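Local coordinates for protein lipocalin AI-4 (Rhodnius prolixus, PDB 5HA0) that binds the cysteinyl leukotriene LTD4 inside a lipocalin barrel and may thereby blunt host inflammatory signalling during blood feeding, at residues Phe26-Trp31 with Phe126-Ser131; Ser36-Val41 with Lys120-Leu125; Gly77-Gln82 with Ser93-Val98. All blocks are in the same frame, centred on the assembly; numbering follows the deposited sequence.

Three contacts mark out the calyx of this lipocalin, their centres about 15 to 17 Å apart in one curled antiparallel sheet. Along the chain they are nested: contact 3, the hairpin of strands 78-85 and 90-100, lies within the loop closed by contact 2, which in turn lies within that closed by contact 1. Contacts 1 and 2 share strand 120-127, which pairs with strand 30-36 and so brings the late part of the barrel against its beginning. Contact 1 touches contact 3 through Phe27 and Tyr79. All three reach the same leukotriene: contact 2 the carboxylate of its fatty-acid chain, contact 3 the bend of that chain and contact 1 the terminal methyl.

Contact 1: residues Phe26-Trp31 with Phe126-Ser131; sequences FFTGDW and FNRQSS. With LTD ((5~{S},6~{R},7~{E},9~{E},11~{Z},14~{Z})-6-[(2~{R})-2-azanyl-3-(2-hydroxy-2-oxoethylamino)-3-oxidanylidene-propyl]sulfanyl-5-oxidanyl-icosa-7,9,11,14-tetraenoic acid), chain B.
Arg128 folds back over the indole of Trp31 because its CG stands beside the backbone N (chi1 -68°) and the chain bends again at chi2 (-60°), after which it runs extended. The guanidinium comes to rest flat on the indole, the planes 18° apart, with Arg128 CZ 3.7 Å from the centroid of the six-membered ring of Trp31. Arg128 CD sits above that same ring centre, so a CH-pi contact accompanies the cation-pi stack. Against the opposite face of the indole lies Phe26 CE1, offset toward the rim, and Trp31 is thus sandwiched between a cation and an aromatic. Its rotation is fixed as well: Trp31 NE1 gives an almost straight bond, in the plane of the indole, to Phe26 O at 2.9 Å.

The guanidinium is held in turn at its edge. Arg128 NH1 donates to Thr28 O at 2.7 Å and to Asp30 O at 2.9 Å, while NH2 adds a weak bond to Thr28 O, and NE is taken by Tyr102 O. A water spans Asp30 O and Arg128 O. On the inner side, Trp31 CE3 packs on Phe126 CB at 3.7 Å. Phe26 CZ and Trp31 CD1 each lie 3.9 Å from LTD C20, and the ring face of Phe126 receives C19, so these aromatics floor the tail pocket. An arginine just after the last barrel strand, 120-127, laid over the tryptophan of a Gly-X-Trp sequence, here Gly29-Asp30-Trp31, is the classic signature of the lipocalin fold, closing the base of its calyx.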
# COMPACT_ATOMS: atom_id res chain seq x y z
N PHE A 26 4.78 9.84 -6.62
CA PHE A 26 4.18 9.08 -5.54
C PHE A 26 5.18 8.77 -4.42
O PHE A 26 4.88 8.96 -3.25
CB PHE A 26 3.56 7.77 -6.04
CG PHE A 26 3.02 6.93 -4.93
CD1 PHE A 26 1.83 7.28 -4.30
CD2 PHE A 26 3.72 5.83 -4.45
CE1 PHE A 26 1.34 6.55 -3.25
CE2 PHE A 26 3.24 5.09 -3.40
CZ PHE A 26 2.04 5.45 -2.79
N PHE A 27 6.36 8.28 -4.80
CA PHE A 27 7.37 7.87 -3.83
C PHE A 27 8.22 9.04 -3.38
O PHE A 27 9.45 9.04 -3.50
CB PHE A 27 8.24 6.76 -4.41
CG PHE A 27 7.51 5.47 -4.62
CD1 PHE A 27 7.14 4.69 -3.53
CD2 PHE A 27 7.18 5.02 -5.89
CE1 PHE A 27 6.46 3.50 -3.71
CE2 PHE A 27 6.51 3.84 -6.07
CZ PHE A 27 6.15 3.07 -4.98
N THR A 28 7.54 10.07 -2.87
CA THR A 28 8.20 11.23 -2.31
C THR A 28 7.35 11.70 -1.13
O THR A 28 6.13 11.51 -1.12
CB THR A 28 8.38 12.34 -3.36
OG1 THR A 28 9.27 13.34 -2.86
CG2 THR A 28 7.04 12.97 -3.71
N GLY A 29 8.00 12.25 -0.11
CA GLY A 29 7.29 12.75 1.05
C GLY A 29 6.72 11.67 1.96
O GLY A 29 7.14 10.51 1.91
N ASP A 30 5.79 12.07 2.81
CA ASP A 30 5.18 11.18 3.80
C ASP A 30 3.77 10.82 3.41
O ASP A 30 3.07 11.65 2.84
CB ASP A 30 5.15 11.84 5.18
CG ASP A 30 6.51 12.04 5.78
OD1 ASP A 30 7.46 11.36 5.33
OD2 ASP A 30 6.62 12.86 6.72
N TRP A 31 3.37 9.61 3.75
CA TRP A 31 2.00 9.13 3.51
C TRP A 31 1.46 8.50 4.78
O TRP A 31 2.09 7.59 5.32
CB TRP A 31 1.94 8.09 2.39
CG TRP A 31 2.06 8.58 0.97
CD1 TRP A 31 3.14 8.42 0.13
CD2 TRP A 31 1.06 9.25 0.20
NE1 TRP A 31 2.87 8.97 -1.10
CE2 TRP A 31 1.60 9.49 -1.09
CE3 TRP A 31 -0.24 9.69 0.47
CZ2 TRP A 31 0.89 10.14 -2.10
CZ3 TRP A 31 -0.95 10.34 -0.53
CH2 TRP A 31 -0.39 10.55 -1.80
N PHE A 126 -4.19 6.00 1.67
CA PHE A 126 -3.16 6.87 2.20
C PHE A 126 -3.51 8.33 1.99
O PHE A 126 -4.13 8.70 0.99
CB PHE A 126 -1.82 6.56 1.54
CG PHE A 126 -1.25 5.22 1.91
CD1 PHE A 126 -1.62 4.08 1.22
CD2 PHE A 126 -0.34 5.11 2.95
CE1 PHE A 126 -1.11 2.84 1.57
CE2 PHE A 126 0.18 3.88 3.30
CZ PHE A 126 -0.20 2.75 2.60
N ASN A 127 -3.12 9.16 2.96
CA ASN A 127 -3.38 10.59 2.92
C ASN A 127 -2.11 11.36 3.25
O ASN A 127 -1.31 10.92 4.08
CB ASN A 127 -4.50 10.95 3.92
CG ASN A 127 -5.86 11.02 3.25
OD1 ASN A 127 -6.09 11.90 2.42
ND2 ASN A 127 -6.77 10.12 3.63
N ARG A 128 -1.91 12.51 2.62
CA ARG A 128 -0.76 13.33 2.97
C ARG A 128 -0.88 13.95 4.38
O ARG A 128 0.13 14.28 4.99
CB ARG A 128 -0.55 14.44 1.93
CG ARG A 128 -0.10 13.93 0.56
CD ARG A 128 1.22 13.17 0.62
NE ARG A 128 1.76 12.93 -0.71
CZ ARG A 128 2.97 12.43 -0.96
NH1 ARG A 128 3.78 12.11 0.04
NH2 ARG A 128 3.38 12.27 -2.21
N GLN A 129 -2.11 14.12 4.86
CA GLN A 129 -2.34 14.63 6.20
C GLN A 129 -2.90 13.52 7.08
O GLN A 129 -3.72 12.73 6.64
CB GLN A 129 -3.32 15.80 6.18
CG GLN A 129 -2.88 16.98 5.32
CD GLN A 129 -4.02 17.95 5.06
OE1 GLN A 129 -4.55 18.01 3.95
NE2 GLN A 129 -4.40 18.71 6.08
N SER A 130 -2.49 13.50 8.35
CA SER A 130 -3.00 12.48 9.27
C SER A 130 -4.50 12.62 9.48
O SER A 130 -5.17 11.65 9.86
CB SER A 130 -2.26 12.55 10.61
OG SER A 130 -2.55 13.75 11.30
N SER A 131 -5.02 13.81 9.24
CA SER A 131 -6.45 14.10 9.38
C SER A 131 -7.25 13.78 8.13
O SER A 131 -8.47 13.97 8.11
CB SER A 131 -6.64 15.57 9.74
OG SER A 131 -6.08 16.42 8.76
O2 LTD B . -2.03 -5.71 3.43
C1 LTD B . -2.70 -5.81 4.47
O1 LTD B . -3.05 -4.81 5.14
C2 LTD B . -3.11 -7.18 4.95
C3 LTD B . -2.32 -7.57 6.19
C4 LTD B . -0.84 -7.26 6.02
C5 LTD B . -0.05 -7.83 7.20
O3 LTD B . -0.35 -7.11 8.39
C6 LTD B . 1.45 -7.78 6.95
C7 LTD B . 1.96 -6.36 6.80
C8 LTD B . 2.51 -5.92 5.65
C9 LTD B . 3.02 -4.55 5.54
C10 LTD B . 3.71 -4.11 4.49
C11 LTD B . 4.18 -2.72 4.50
C12 LTD B . 4.88 -2.12 3.53
C13 LTD B . 5.29 -2.76 2.22
C14 LTD B . 4.12 -2.78 1.25
C15 LTD B . 3.72 -1.72 0.54
C16 LTD B . 4.39 -0.37 0.61
C17 LTD B . 3.35 0.74 0.67
C18 LTD B . 4.02 2.10 0.47
C19 LTD B . 3.09 3.26 0.78
C20 LTD B . 3.79 4.58 0.55
O32 LTD B . 4.57 -3.84 11.24
C21 LTD B . 4.38 -4.81 10.48
O31 LTD B . 3.44 -4.85 9.67
CA3 LTD B . 5.33 -5.98 10.52
N3 LTD B . 4.90 -7.03 9.61
C22 LTD B . 5.26 -8.29 9.85
O33 LTD B . 5.95 -8.59 10.81
CA2 LTD B . 4.81 -9.37 8.91
CB2 LTD B . 3.93 -8.83 7.78
SG2 LTD B . 2.24 -8.59 8.36
N2 LTD B . 4.08 -10.39 9.68
O HOH W 1 2.51 14.27 4.07

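Contact 2: residues Ser36-Val41 with Lys120-Leu125; sequences SRDSEV and KDNFLL. With LTD ((5~{S},6~{R},7~{E},9~{E},11~{Z},14~{Z})-6-[(2~{R})-2-azanyl-3-(2-hydroxy-2-oxoethylamino)-3-oxidanylidene-propyl]sulfanyl-5-oxidanyl-icosa-7,9,11,14-tetraenoic acid), chain B.
Beside the site in the lipocalin pocket for the carboxylate of the ligand's fatty-acid chain, Asn122 meets Asp38 and the ligand with a single amide group, an example of a second-shell loop fixing a ligand-binding side chain. One N-H of Asn122 ND2 reaches LTD O1 at 2.9 Å, nearly straight at 170°. The other goes to Asp38 O at 3.0 Å, close to the amide plane. Asn122 OD1 accepts from Asp38 N at 2.9 Å, so the amide is read by both backbone groups of one residue, and its orientation is settled without ambiguity. Asp38 O is also approached by Ser36 OG at 2.7 Å, the two donors coming from opposite faces of the carbonyl plane.

A salt-bridge network lies beside this amide. Arg37 starts with CG anti to the backbone N (chi1 -178°) and bends at chi3 (67°), which swings its guanidinium over Asn122 CA. Arg37 grips Asp38 side-on, NE to OD1 and NH2 to OD2, and the same NH2 meets Asp121 OD1 at 2.9 Å from above the carboxylate plane. The two carboxylates, of like charge, are thus tied through one cation, which probably eases their mutual repulsion. Asp121 OD2 is bonded to Tyr109 OH and to a water that Arg37 NH1 also binds; a second water spans Asp38 OD2 and Asp121 O. Arg37 NH1 abuts the edge of the Phe123 ring, 3.7 Å from CD1.

The backbone bond from Arg37 N to Phe123 O, 2.9 Å long, is where strand 30-36 leaves strand 120-127, Ser36 and Leu124 forming a non-hydrogen-bonded antiparallel pair. On its other side strand 120-127 bonds to strand 105-112, and Ser36 continues to Asn151 of the short strand 151-152.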
# COMPACT_ATOMS: atom_id res chain seq x y z
N SER A 36 -8.52 1.44 5.67
CA SER A 36 -8.28 0.22 4.91
C SER A 36 -9.54 -0.62 4.87
O SER A 36 -10.42 -0.48 5.73
CB SER A 36 -7.11 -0.57 5.50
OG SER A 36 -7.37 -0.91 6.85
N ARG A 37 -9.66 -1.48 3.87
CA ARG A 37 -10.82 -2.36 3.77
C ARG A 37 -10.92 -3.28 4.99
O ARG A 37 -11.99 -3.40 5.60
CB ARG A 37 -10.76 -3.18 2.48
CG ARG A 37 -11.96 -4.08 2.28
CD ARG A 37 -11.72 -5.13 1.20
NE ARG A 37 -10.71 -6.08 1.64
CZ ARG A 37 -9.99 -6.85 0.83
NH1 ARG A 37 -10.18 -6.80 -0.48
NH2 ARG A 37 -9.08 -7.67 1.34
N ASP A 38 -9.81 -3.92 5.33
CA ASP A 38 -9.72 -4.84 6.46
C ASP A 38 -8.83 -4.20 7.49
O ASP A 38 -7.83 -3.57 7.13
CB ASP A 38 -9.14 -6.21 6.05
CG ASP A 38 -9.90 -6.88 4.92
OD1 ASP A 38 -11.07 -6.54 4.68
OD2 ASP A 38 -9.30 -7.77 4.28
N SER A 39 -9.15 -4.35 8.77
CA SER A 39 -8.31 -3.76 9.80
C SER A 39 -8.23 -4.66 11.02
O SER A 39 -9.09 -5.50 11.25
CB SER A 39 -8.83 -2.37 10.18
OG SER A 39 -10.13 -2.41 10.73
N GLU A 40 -7.17 -4.45 11.80
CA GLU A 40 -6.97 -5.16 13.04
C GLU A 40 -7.27 -4.23 14.21
O GLU A 40 -7.43 -3.02 14.01
CB GLU A 40 -5.53 -5.67 13.15
CG GLU A 40 -5.10 -6.57 12.02
CD GLU A 40 -3.79 -7.29 12.33
OE1 GLU A 40 -2.74 -6.62 12.36
OE2 GLU A 40 -3.83 -8.52 12.55
N VAL A 41 -7.35 -4.78 15.41
CA VAL A 41 -7.40 -3.94 16.60
C VAL A 41 -6.17 -4.22 17.46
O VAL A 41 -5.65 -5.34 17.47
CB VAL A 41 -8.69 -4.14 17.42
CG1 VAL A 41 -9.89 -3.58 16.67
CG2 VAL A 41 -8.90 -5.60 17.77
N LYS A 120 -2.73 -12.81 1.97
CA LYS A 120 -3.57 -11.82 2.64
C LYS A 120 -3.47 -10.53 1.86
O LYS A 120 -2.36 -10.10 1.55
CB LYS A 120 -3.12 -11.58 4.08
CG LYS A 120 -3.49 -12.66 5.07
CD LYS A 120 -3.16 -12.16 6.47
CE LYS A 120 -3.70 -13.09 7.53
NZ LYS A 120 -3.45 -12.55 8.89
N ASP A 121 -4.60 -9.92 1.54
CA ASP A 121 -4.54 -8.67 0.79
C ASP A 121 -5.42 -7.59 1.43
O ASP A 121 -6.07 -7.83 2.46
CB ASP A 121 -4.91 -8.87 -0.70
CG ASP A 121 -6.34 -9.31 -0.93
OD1 ASP A 121 -7.14 -9.38 0.02
OD2 ASP A 121 -6.67 -9.56 -2.11
N ASN A 122 -5.41 -6.41 0.83
CA ASN A 122 -6.13 -5.29 1.39
C ASN A 122 -6.19 -4.16 0.39
O ASN A 122 -5.38 -4.11 -0.54
CB ASN A 122 -5.44 -4.81 2.67
CG ASN A 122 -6.41 -4.32 3.72
OD1 ASN A 122 -7.58 -4.07 3.44
ND2 ASN A 122 -5.91 -4.17 4.95
N PHE A 123 -7.17 -3.28 0.58
CA PHE A 123 -7.12 -1.98 -0.09
C PHE A 123 -6.86 -0.94 0.97
O PHE A 123 -7.45 -0.97 2.05
CB PHE A 123 -8.41 -1.69 -0.86
CG PHE A 123 -8.54 -2.46 -2.14
CD1 PHE A 123 -9.11 -3.72 -2.16
CD2 PHE A 123 -8.08 -1.91 -3.33
CE1 PHE A 123 -9.25 -4.42 -3.35
CE2 PHE A 123 -8.20 -2.61 -4.52
CZ PHE A 123 -8.79 -3.86 -4.53
N LEU A 124 -5.95 -0.02 0.64
CA LEU A 124 -5.42 0.94 1.60
C LEU A 124 -5.64 2.35 1.11
O LEU A 124 -5.36 2.65 -0.04
CB LEU A 124 -3.92 0.71 1.80
CG LEU A 124 -3.46 -0.72 2.12
CD1 LEU A 124 -1.93 -0.76 2.14
CD2 LEU A 124 -4.01 -1.19 3.44
N LEU A 125 -6.10 3.23 1.99
CA LEU A 125 -6.17 4.64 1.66
C LEU A 125 -5.10 5.40 2.43
O LEU A 125 -5.11 5.44 3.68
CB LEU A 125 -7.55 5.22 1.97
CG LEU A 125 -7.72 6.71 1.63
CD1 LEU A 125 -7.58 6.94 0.13
CD2 LEU A 125 -9.06 7.25 2.14
O2 LTD B . -2.03 -5.71 3.43
C1 LTD B . -2.70 -5.81 4.47
O1 LTD B . -3.05 -4.81 5.14
C2 LTD B . -3.11 -7.18 4.95
C3 LTD B . -2.32 -7.57 6.19
C4 LTD B . -0.84 -7.26 6.02
C5 LTD B . -0.05 -7.83 7.20
O3 LTD B . -0.35 -7.11 8.39
C6 LTD B . 1.45 -7.78 6.95
C7 LTD B . 1.96 -6.36 6.80
C8 LTD B . 2.51 -5.92 5.65
C9 LTD B . 3.02 -4.55 5.54
C10 LTD B . 3.71 -4.11 4.49
C11 LTD B . 4.18 -2.72 4.50
C12 LTD B . 4.88 -2.12 3.53
C13 LTD B . 5.29 -2.76 2.22
C14 LTD B . 4.12 -2.78 1.25
C15 LTD B . 3.72 -1.72 0.54
C16 LTD B . 4.39 -0.37 0.61
C17 LTD B . 3.35 0.74 0.67
C18 LTD B . 4.02 2.10 0.47
C19 LTD B . 3.09 3.26 0.78
C20 LTD B . 3.79 4.58 0.55
O32 LTD B . 4.57 -3.84 11.24
C21 LTD B . 4.38 -4.81 10.48
O31 LTD B . 3.44 -4.85 9.67
CA3 LTD B . 5.33 -5.98 10.52
N3 LTD B . 4.90 -7.03 9.61
C22 LTD B . 5.26 -8.29 9.85
O33 LTD B . 5.95 -8.59 10.81
CA2 LTD B . 4.81 -9.37 8.91
CB2 LTD B . 3.93 -8.83 7.78
SG2 LTD B . 2.24 -8.59 8.36
N2 LTD B . 4.08 -10.39 9.68
O HOH W 2 -9.09 -8.65 -2.44
O HOH W 3 -6.72 -8.69 4.91

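Contact 3: residues Gly77-Gln82 with Ser93-Val98; sequences GFYSFQ and SYMAVV. With LTD ((5~{S},6~{R},7~{E},9~{E},11~{Z},14~{Z})-6-[(2~{R})-2-azanyl-3-(2-hydroxy-2-oxoethylamino)-3-oxidanylidene-propyl]sulfanyl-5-oxidanyl-icosa-7,9,11,14-tetraenoic acid), chain B.
Met95 and Phe81 meet at the apolar centre of this strand pair, the sulfur SD lying 3.6 Å from Phe81 CE2 in an oblique Met-aromatic contact. The methionine gets there through a first torsion that sets CG between its backbone N and carbonyl carbon (chi1 59°), followed by bends at chi2 and chi3, so that CG and SD both reach Phe81 CE2 while touching the ligand. Met95 CG is 3.6 Å from LTD C15, and the face of the Phe81 ring lies against C16: two side chains from neighbouring strands form one surface for the bend of the lipid chain. Tyr79 shares this inward side, its ring meeting that of Phe27 edge to face.

The outward side repeats the principle with simpler means. Ala96 CB sits squarely over the Phe78 ring, 3.5 Å from its centroid and 4° off the normal, a textbook CH-pi contact. Next along, Ser80 CB packs on Tyr94 CE2 at 3.7 Å.

Between the two faces runs the backbone ladder: Tyr79 with Met95 and Phe81 with Ser93 are hydrogen-bonded antiparallel pairs, each closed by two bonds, among them Tyr79 N to Met95 O and Phe81 N to Ser93 O, both 2.8 Å. Polarity increases toward the margins. Ser93 CB and OG brush the lipid, OG coming within 3.4 Å of LTD C14 while bonding to Tyr114 OH. A water joins Ser80 OG to Tyr94 OH. Another spans Gly77 O and Val97 N; Gly77 has backbone angles at which a CB would press on the carbonyl O of the residue before. Such alternation, with residues on the inward side lining a ligand cavity and their neighbours packing outside, is characteristic of a hairpin of the up-and-down lipocalin barrel.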
# COMPACT_ATOMS: atom_id res chain seq x y z
N GLY A 77 2.51 -1.82 -12.84
CA GLY A 77 2.07 -1.05 -11.69
C GLY A 77 2.46 -1.65 -10.35
O GLY A 77 2.38 -0.98 -9.33
N PHE A 78 2.88 -2.91 -10.34
CA PHE A 78 3.20 -3.55 -9.07
C PHE A 78 4.65 -3.40 -8.65
O PHE A 78 5.57 -3.34 -9.48
CB PHE A 78 2.82 -5.03 -9.11
CG PHE A 78 1.37 -5.28 -8.73
CD1 PHE A 78 0.38 -5.23 -9.69
CD2 PHE A 78 1.02 -5.57 -7.42
CE1 PHE A 78 -0.95 -5.45 -9.35
CE2 PHE A 78 -0.31 -5.79 -7.07
CZ PHE A 78 -1.28 -5.73 -8.03
N TYR A 79 4.82 -3.35 -7.34
CA TYR A 79 6.11 -3.28 -6.69
C TYR A 79 6.22 -4.40 -5.69
O TYR A 79 5.23 -4.77 -5.06
CB TYR A 79 6.30 -1.93 -5.99
CG TYR A 79 6.39 -0.78 -6.96
CD1 TYR A 79 5.25 -0.19 -7.49
CD2 TYR A 79 7.62 -0.32 -7.38
CE1 TYR A 79 5.34 0.84 -8.39
CE2 TYR A 79 7.72 0.72 -8.28
CZ TYR A 79 6.59 1.30 -8.78
OH TYR A 79 6.70 2.33 -9.69
N SER A 80 7.43 -4.92 -5.52
CA SER A 80 7.75 -5.86 -4.46
C SER A 80 8.62 -5.15 -3.44
O SER A 80 9.63 -4.55 -3.80
CB SER A 80 8.48 -7.09 -5.01
OG SER A 80 8.92 -7.94 -3.96
N PHE A 81 8.23 -5.22 -2.17
CA PHE A 81 9.01 -4.62 -1.09
C PHE A 81 9.56 -5.70 -0.18
O PHE A 81 8.83 -6.57 0.28
CB PHE A 81 8.17 -3.60 -0.29
CG PHE A 81 8.01 -2.29 -0.99
CD1 PHE A 81 8.96 -1.30 -0.85
CD2 PHE A 81 6.94 -2.08 -1.86
CE1 PHE A 81 8.84 -0.10 -1.55
CE2 PHE A 81 6.81 -0.87 -2.54
CZ PHE A 81 7.78 0.11 -2.38
N GLN A 82 10.86 -5.64 0.04
CA GLN A 82 11.54 -6.51 0.99
C GLN A 82 11.73 -5.71 2.27
O GLN A 82 12.41 -4.69 2.26
CB GLN A 82 12.87 -6.99 0.42
CG GLN A 82 13.50 -8.12 1.21
CD GLN A 82 12.57 -9.30 1.35
OE1 GLN A 82 11.84 -9.65 0.42
NE2 GLN A 82 12.58 -9.94 2.52
N SER A 93 6.29 -7.96 0.58
CA SER A 93 4.93 -7.49 0.38
C SER A 93 4.82 -6.86 -0.99
O SER A 93 5.77 -6.25 -1.47
CB SER A 93 4.56 -6.48 1.47
OG SER A 93 3.20 -6.09 1.35
N TYR A 94 3.67 -7.02 -1.63
CA TYR A 94 3.44 -6.50 -2.98
C TYR A 94 2.38 -5.42 -2.96
O TYR A 94 1.42 -5.53 -2.21
CB TYR A 94 3.02 -7.63 -3.92
CG TYR A 94 4.06 -8.71 -4.03
CD1 TYR A 94 4.20 -9.68 -3.04
CD2 TYR A 94 4.94 -8.75 -5.11
CE1 TYR A 94 5.18 -10.65 -3.12
CE2 TYR A 94 5.91 -9.72 -5.20
CZ TYR A 94 6.02 -10.67 -4.21
OH TYR A 94 6.99 -11.64 -4.29
N MET A 95 2.54 -4.40 -3.79
CA MET A 95 1.58 -3.31 -3.84
C MET A 95 1.46 -2.71 -5.23
O MET A 95 2.38 -2.78 -6.06
CB MET A 95 1.96 -2.22 -2.82
CG MET A 95 3.36 -1.63 -3.05
SD MET A 95 3.43 0.18 -2.93
CE MET A 95 2.28 0.34 -4.27
N ALA A 96 0.30 -2.11 -5.50
CA ALA A 96 0.09 -1.30 -6.68
C ALA A 96 -0.71 -0.07 -6.29
O ALA A 96 -1.61 -0.15 -5.46
CB ALA A 96 -0.64 -2.09 -7.76
N VAL A 97 -0.39 1.07 -6.90
CA VAL A 97 -1.21 2.27 -6.69
C VAL A 97 -2.38 2.24 -7.67
O VAL A 97 -2.21 2.28 -8.89
CB VAL A 97 -0.40 3.56 -6.87
CG1 VAL A 97 -1.28 4.80 -6.67
CG2 VAL A 97 0.77 3.58 -5.91
N VAL A 98 -3.59 2.14 -7.12
CA VAL A 98 -4.79 2.05 -7.93
C VAL A 98 -5.20 3.43 -8.47
O VAL A 98 -5.49 3.58 -9.65
CB VAL A 98 -5.95 1.43 -7.14
CG1 VAL A 98 -7.21 1.34 -7.99
CG2 VAL A 98 -5.56 0.05 -6.63
O2 LTD B . -2.03 -5.71 3.43
C1 LTD B . -2.70 -5.81 4.47
O1 LTD B . -3.05 -4.81 5.14
C2 LTD B . -3.11 -7.18 4.95
C3 LTD B . -2.32 -7.57 6.19
C4 LTD B . -0.84 -7.26 6.02
C5 LTD B . -0.05 -7.83 7.20
O3 LTD B . -0.35 -7.11 8.39
C6 LTD B . 1.45 -7.78 6.95
C7 LTD B . 1.96 -6.36 6.80
C8 LTD B . 2.51 -5.92 5.65
C9 LTD B . 3.02 -4.55 5.54
C10 LTD B . 3.71 -4.11 4.49
C11 LTD B . 4.18 -2.72 4.50
C12 LTD B . 4.88 -2.12 3.53
C13 LTD B . 5.29 -2.76 2.22
C14 LTD B . 4.12 -2.78 1.25
C15 LTD B . 3.72 -1.72 0.54
C16 LTD B . 4.39 -0.37 0.61
C17 LTD B . 3.35 0.74 0.67
C18 LTD B . 4.02 2.10 0.47
C19 LTD B . 3.09 3.26 0.78
C20 LTD B . 3.79 4.58 0.55
O32 LTD B . 4.57 -3.84 11.24
C21 LTD B . 4.38 -4.81 10.48
O31 LTD B . 3.44 -4.85 9.67
CA3 LTD B . 5.33 -5.98 10.52
N3 LTD B . 4.90 -7.03 9.61
C22 LTD B . 5.26 -8.29 9.85
O33 LTD B . 5.95 -8.59 10.81
CA2 LTD B . 4.81 -9.37 8.91
CB2 LTD B . 3.93 -8.83 7.78
SG2 LTD B . 2.24 -8.59 8.36
N2 LTD B . 4.08 -10.39 9.68
O HOH W 4 1.76 1.52 -8.81
O HOH W 5 9.31 -10.43 -4.94